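Local coordinates for Fe(2+) transporter FeoB (Legionella pneumophila, PDB 3IBY), which probably drives GTP-dependent uptake of ferrous iron across the inner membrane, this chain being its cytosolic part with the GTP-binding G domain, at residues T2-I7 with Y84-N89; K111-A116 with Q166-L171. One frame throughout, in Å; residues are numbered along the deposited sequence.

Contact 1: residues T2-I7 with Y84-N89; sequences THALLI and YDCIIN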
loop_
_atom_site.group_PDB
_atom_site.type_symbol
_atom_site.label_atom_id
_atom_site.label_comp_id
_atom_site.label_asym_id
_atom_site.label_seq_id
_atom_site.Cartn_x
_atom_site.Cartn_y
_atom_site.Cartn_z
ATOM N N THR A 2 0.410 -19.590 -1.291
ATOM C CA THR A 2 -0.084 -18.331 -0.699
ATOM C C THR A 2 0.424 -17.186 -1.568
ATOM O O THR A 2 1.568 -17.178 -1.997
ATOM C CB THR A 2 0.310 -18.165 0.811
ATOM O OG1 THR A 2 1.221 -17.083 0.959
ATOM C CG2 THR A 2 0.922 -19.438 1.387
ATOM N N HIS A 3 -0.447 -16.215 -1.815
ATOM C CA HIS A 3 -0.263 -15.271 -2.918
ATOM C C HIS A 3 -0.060 -13.858 -2.418
ATOM O O HIS A 3 -0.898 -13.296 -1.692
ATOM C CB HIS A 3 -1.478 -15.331 -3.858
ATOM C CG HIS A 3 -1.426 -14.352 -4.985
ATOM N ND1 HIS A 3 -0.243 -13.941 -5.565
ATOM C CD2 HIS A 3 -2.405 -13.723 -5.655
ATOM C CE1 HIS A 3 -0.501 -13.087 -6.539
ATOM N NE2 HIS A 3 -1.807 -12.929 -6.603
ATOM N N ALA A 4 1.057 -13.280 -2.830
ATOM C CA ALA A 4 1.500 -11.982 -2.302
ATOM C C ALA A 4 1.611 -10.968 -3.420
ATOM O O ALA A 4 2.297 -11.207 -4.394
ATOM C CB ALA A 4 2.831 -12.137 -1.603
ATOM N N LEU A 5 0.899 -9.858 -3.301
ATOM C CA LEU A 5 1.108 -8.723 -4.207
ATOM C C LEU A 5 2.318 -7.917 -3.707
ATOM O O LEU A 5 2.466 -7.725 -2.499
ATOM C CB LEU A 5 -0.091 -7.785 -4.228
ATOM C CG LEU A 5 -1.444 -8.353 -4.558
ATOM C CD1 LEU A 5 -2.525 -7.221 -4.520
ATOM C CD2 LEU A 5 -1.387 -9.070 -5.902
ATOM N N LEU A 6 3.152 -7.446 -4.640
ATOM C CA LEU A 6 4.283 -6.553 -4.308
ATOM C C LEU A 6 4.007 -5.115 -4.816
ATOM O O LEU A 6 3.792 -4.875 -6.012
ATOM C CB LEU A 6 5.576 -7.132 -4.897
ATOM C CG LEU A 6 6.948 -6.525 -4.620
ATOM C CD1 LEU A 6 7.375 -6.635 -3.125
ATOM C CD2 LEU A 6 7.975 -7.209 -5.609
ATOM N N ILE A 7 3.983 -4.170 -3.880
ATOM C CA ILE A 7 3.509 -2.809 -4.139
ATOM C C ILE A 7 4.434 -1.754 -3.565
ATOM O O ILE A 7 4.936 -1.897 -2.441
ATOM C CB ILE A 7 2.132 -2.546 -3.458
ATOM C CG1 ILE A 7 1.255 -3.795 -3.538
ATOM C CG2 ILE A 7 1.454 -1.345 -4.076
ATOM C CD1 ILE A 7 -0.230 -3.540 -3.353
ATOM N N TYR A 84 -5.577 -12.310 -3.536
ATOM C CA TYR A 84 -4.293 -12.349 -2.880
ATOM C C TYR A 84 -4.442 -12.453 -1.359
ATOM O O TYR A 84 -5.434 -11.997 -0.785
ATOM C CB TYR A 84 -3.526 -11.084 -3.262
ATOM C CG TYR A 84 -4.180 -9.757 -2.901
ATOM C CD1 TYR A 84 -5.088 -9.125 -3.773
ATOM C CD2 TYR A 84 -3.874 -9.112 -1.713
ATOM C CE1 TYR A 84 -5.675 -7.903 -3.444
ATOM C CE2 TYR A 84 -4.453 -7.893 -1.389
ATOM C CZ TYR A 84 -5.357 -7.304 -2.249
ATOM O OH TYR A 84 -5.916 -6.099 -1.895
ATOM N N ASP A 85 -3.446 -13.046 -0.709
ATOM C CA ASP A 85 -3.498 -13.330 0.707
ATOM C C ASP A 85 -2.803 -12.248 1.488
ATOM O O ASP A 85 -3.180 -11.980 2.623
ATOM C CB ASP A 85 -2.859 -14.695 1.021
ATOM C CG ASP A 85 -3.551 -15.829 0.308
ATOM O OD1 ASP A 85 -4.779 -15.972 0.530
ATOM O OD2 ASP A 85 -2.877 -16.540 -0.486
ATOM N N CYS A 86 -1.773 -11.640 0.920
ATOM C CA CYS A 86 -1.124 -10.522 1.632
ATOM C C CYS A 86 -0.384 -9.563 0.709
ATOM O O CYS A 86 -0.203 -9.870 -0.481
ATOM C CB CYS A 86 -0.146 -11.085 2.652
ATOM S SG CYS A 86 1.010 -12.091 1.795
ATOM N N ILE A 87 0.035 -8.415 1.255
ATOM C CA ILE A 87 0.833 -7.421 0.494
ATOM C C ILE A 87 2.193 -7.210 1.111
ATOM O O ILE A 87 2.336 -7.114 2.335
ATOM C CB ILE A 87 0.151 -6.048 0.430
ATOM C CG1 ILE A 87 -1.169 -6.140 -0.337
ATOM C CG2 ILE A 87 1.037 -5.012 -0.232
ATOM C CD1 ILE A 87 -2.263 -5.188 0.254
ATOM N N ILE A 88 3.178 -7.125 0.236
ATOM C CA ILE A 88 4.513 -6.735 0.598
ATOM C C ILE A 88 4.687 -5.326 0.079
ATOM O O ILE A 88 4.869 -5.075 -1.150
ATOM C CB ILE A 88 5.602 -7.633 -0.026
ATOM C CG1 ILE A 88 5.425 -9.081 0.408
ATOM C CG2 ILE A 88 6.968 -7.170 0.411
ATOM C CD1 ILE A 88 6.338 -10.041 -0.400
ATOM N N ASN A 89 4.590 -4.388 1.006
ATOM C CA ASN A 89 4.734 -2.995 0.688
ATOM C C ASN A 89 6.221 -2.690 0.809
ATOM O O ASN A 89 6.806 -2.727 1.896
ATOM C CB ASN A 89 3.868 -2.206 1.659
ATOM C CG ASN A 89 4.014 -0.721 1.518
ATOM O OD1 ASN A 89 4.443 -0.204 0.468
ATOM N ND2 ASN A 89 3.652 -0.008 2.583
#

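Contact 2: residues K111-A116 with Q166-L171; sequences KPVVVA and QKIKPL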
loop_
_atom_site.group_PDB
_atom_site.type_symbol
_atom_site.label_atom_id
_atom_site.label_comp_id
_atom_site.label_asym_id
_atom_site.label_seq_id
_atom_site.Cartn_x
_atom_site.Cartn_y
_atom_site.Cartn_z
ATOM N N LYS A 111 -6.411 -6.187 4.296
ATOM C CA LYS A 111 -5.696 -7.358 3.892
ATOM C C LYS A 111 -4.357 -7.219 4.612
ATOM O O LYS A 111 -3.913 -6.082 4.830
ATOM C CB LYS A 111 -5.508 -7.327 2.353
ATOM C CG LYS A 111 -5.854 -8.640 1.628
ATOM C CD LYS A 111 -7.163 -8.561 0.873
ATOM C CE LYS A 111 -7.560 -9.917 0.315
ATOM N NZ LYS A 111 -6.976 -11.040 1.108
ATOM N N PRO A 112 -3.696 -8.335 4.957
ATOM C CA PRO A 112 -2.354 -8.356 5.597
ATOM C C PRO A 112 -1.256 -7.620 4.831
ATOM O O PRO A 112 -1.131 -7.808 3.626
ATOM C CB PRO A 112 -1.975 -9.845 5.624
ATOM C CG PRO A 112 -3.282 -10.589 5.588
ATOM C CD PRO A 112 -4.244 -9.690 4.787
ATOM N N VAL A 113 -0.461 -6.808 5.522
ATOM C CA VAL A 113 0.652 -6.120 4.913
ATOM C C VAL A 113 1.862 -6.328 5.782
ATOM O O VAL A 113 1.752 -6.364 6.992
ATOM C CB VAL A 113 0.435 -4.583 4.744
ATOM C CG1 VAL A 113 1.587 -3.934 3.996
ATOM C CG2 VAL A 113 -0.860 -4.303 4.024
ATOM N N VAL A 114 3.011 -6.481 5.124
ATOM C CA VAL A 114 4.323 -6.529 5.741
ATOM C C VAL A 114 5.098 -5.417 4.989
ATOM O O VAL A 114 4.932 -5.276 3.773
ATOM C CB VAL A 114 4.970 -7.915 5.509
ATOM C CG1 VAL A 114 4.929 -8.248 4.031
ATOM C CG2 VAL A 114 6.408 -7.932 5.980
ATOM N N VAL A 115 5.896 -4.616 5.701
ATOM C CA VAL A 115 6.686 -3.569 5.072
ATOM C C VAL A 115 8.109 -4.056 4.925
ATOM O O VAL A 115 8.680 -4.617 5.867
ATOM C CB VAL A 115 6.655 -2.295 5.863
ATOM C CG1 VAL A 115 7.617 -1.289 5.270
ATOM C CG2 VAL A 115 5.281 -1.746 5.845
ATOM N N ALA A 116 8.638 -3.907 3.712
ATOM C CA ALA A 116 10.047 -4.199 3.360
ATOM C C ALA A 116 10.727 -2.854 3.245
ATOM O O ALA A 116 10.404 -2.097 2.341
ATOM C CB ALA A 116 10.139 -4.907 2.039
ATOM N N GLN A 166 -2.546 -11.597 9.850
ATOM C CA GLN A 166 -3.410 -10.645 10.562
ATOM C C GLN A 166 -3.604 -9.395 9.730
ATOM O O GLN A 166 -2.649 -8.885 9.162
ATOM C CB GLN A 166 -2.790 -10.252 11.898
ATOM C CG GLN A 166 -3.346 -10.983 13.111
ATOM C CD GLN A 166 -2.903 -10.311 14.394
ATOM O OE1 GLN A 166 -1.767 -9.838 14.493
ATOM N NE2 GLN A 166 -3.800 -10.239 15.368
ATOM N N LYS A 167 -4.831 -8.906 9.646
ATOM C CA LYS A 167 -5.111 -7.671 8.916
ATOM C C LYS A 167 -4.756 -6.448 9.768
ATOM O O LYS A 167 -4.614 -6.530 10.991
ATOM C CB LYS A 167 -6.581 -7.615 8.449
ATOM C CG LYS A 167 -7.581 -7.348 9.549
ATOM C CD LYS A 167 -8.998 -7.619 9.104
ATOM C CE LYS A 167 -9.575 -6.454 8.346
ATOM N NZ LYS A 167 -11.053 -6.525 8.416
ATOM N N ILE A 168 -4.632 -5.305 9.118
ATOM C CA ILE A 168 -4.117 -4.137 9.783
ATOM C C ILE A 168 -5.187 -3.090 9.960
ATOM O O ILE A 168 -6.178 -3.063 9.238
ATOM C CB ILE A 168 -2.909 -3.573 9.027
ATOM C CG1 ILE A 168 -2.082 -4.745 8.473
ATOM C CG2 ILE A 168 -2.051 -2.654 9.954
ATOM C CD1 ILE A 168 -0.624 -4.507 8.435
ATOM N N LYS A 169 -4.997 -2.258 10.976
ATOM C CA LYS A 169 -5.935 -1.178 11.264
ATOM C C LYS A 169 -5.574 -0.036 10.378
ATOM O O LYS A 169 -4.375 0.244 10.204
ATOM C CB LYS A 169 -5.810 -0.695 12.713
ATOM C CG LYS A 169 -6.924 -1.157 13.649
ATOM C CD LYS A 169 -7.335 -0.078 14.717
ATOM C CE LYS A 169 -7.996 1.181 14.090
ATOM N NZ LYS A 169 -9.087 0.911 13.081
ATOM N N PRO A 170 -6.582 0.647 9.824
ATOM C CA PRO A 170 -6.252 1.932 9.214
ATOM C C PRO A 170 -5.577 2.821 10.248
ATOM O O PRO A 170 -5.838 2.679 11.464
ATOM C CB PRO A 170 -7.607 2.519 8.808
ATOM C CG PRO A 170 -8.542 1.375 8.740
ATOM C CD PRO A 170 -7.984 0.264 9.625
ATOM N N LEU A 171 -4.701 3.697 9.779
ATOM C CA LEU A 171 -4.107 4.684 10.649
ATOM C C LEU A 171 -5.207 5.608 11.139
ATOM O O LEU A 171 -6.166 5.843 10.424
ATOM C CB LEU A 171 -3.047 5.481 9.909
ATOM C CG LEU A 171 -1.857 4.713 9.338
ATOM C CD1 LEU A 171 -1.083 5.600 8.379
ATOM C CD2 LEU A 171 -0.980 4.207 10.479
#

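Contact 1: residues T2-I7 with Y84-N89
Tyr84 opens the contact by setting its ring against Leu5, whose CD1 lies over one face, close to the centre; Leu5 CG stands beside its own backbone N (chi1 -55°), which brings CD1 there, and the two side chains cross at about a right angle. Tyr84 OH is hydrogen-bonded to Val79 O. Asp85 grips His3 twice: OD2 takes the N-H of His3 at 2.8 Å through its anti lone pair, and Asp85 N gives a 2.7 Å bond to His3 O, in the carbonyl plane. That oxygen also accepts from Cys86 N, at 3.2 Å, so one carbonyl serves two consecutive amides where the strand begins. Cys86 turns its SG to Ala4 CB, 3.9 Å away, while Cys86 O receives Leu5 N. Ile87 CG2 is 3.5 Å from Ile7 CG1. Ile88 N gives its hydrogen to Leu5 O (2.9 Å) and Ile88 O accepts from Ile7 N. On the face shared with Ala4, Ile88 CG2 packs on Leu6 CD1. Asn89, beside Ile7, hydrogen-bonds through ND2 to Thr103 OG1 on helix 96-106. The ladder joins strand 3-8, which leads into the predicted GTP-binding P-loop, to its parallel neighbour 86-92 in the central sheet of a P-loop GTPase.

Contact 2: residues K111-A116 with Q166-L171
Ile168 points its side chain at Val113, and the touching is done by its terminal methyl: CD1 lies 3.3 Å from Val113 O and 3.8 Å from Val113 CB. CG1, the next carbon back, comes to 3.9 Å from Val113 N, so the ethyl branch is laid along the backbone of Val113 more than against its methyls. CG1 is turned anti to the residue's own carbonyl carbon (chi1 -37°), and chi2 of -146° extends CD1 to the Val113 backbone. Two residues earlier, Gln166 O faces the proline ring, 3.6 Å from Pro112 CA and 3.7 Å from Pro112 CB, while the Gln166 side chain starts away from the strand. Between them Lys167 brings its backbone alongside, its CA 4.4 Å from that of Pro112. No hydrogen bond joins the segments; the meeting is van der Waals contact. Further out, Cys164 packs on Pro112 and Cys141 on Ile168, while Lys111 NZ hydrogen-bonds Tyr84 O and makes a cation-pi contact with the Tyr84 ring. Strand 113-118 lies between strands 86-92 and 143-145, with Val114 and Ala116 against helix 154-162, and the 166-171 loop passes the start of that strand on its way to helix 177-193.

The two contacts lie in series along the chain, contact 1 closing at residue 89 before contact 2 opens at 111, and their centres are about 11 Å apart. Helix 96-106 lies in the interval. They share the central sheet: strand 86-92 sits between strand 3-8 and strand 113-118. The joint between them is direct, with Ile87 N probably bonded to Pro112 O at 2.7 Å and Asp85 O packed on Pro112 CG. Contact 1 thus belongs to the middle of the G domain, near the predicted nucleotide site, whereas contact 2 lays on its neighbouring strand the loop that runs on to the helices following the GTPase fold.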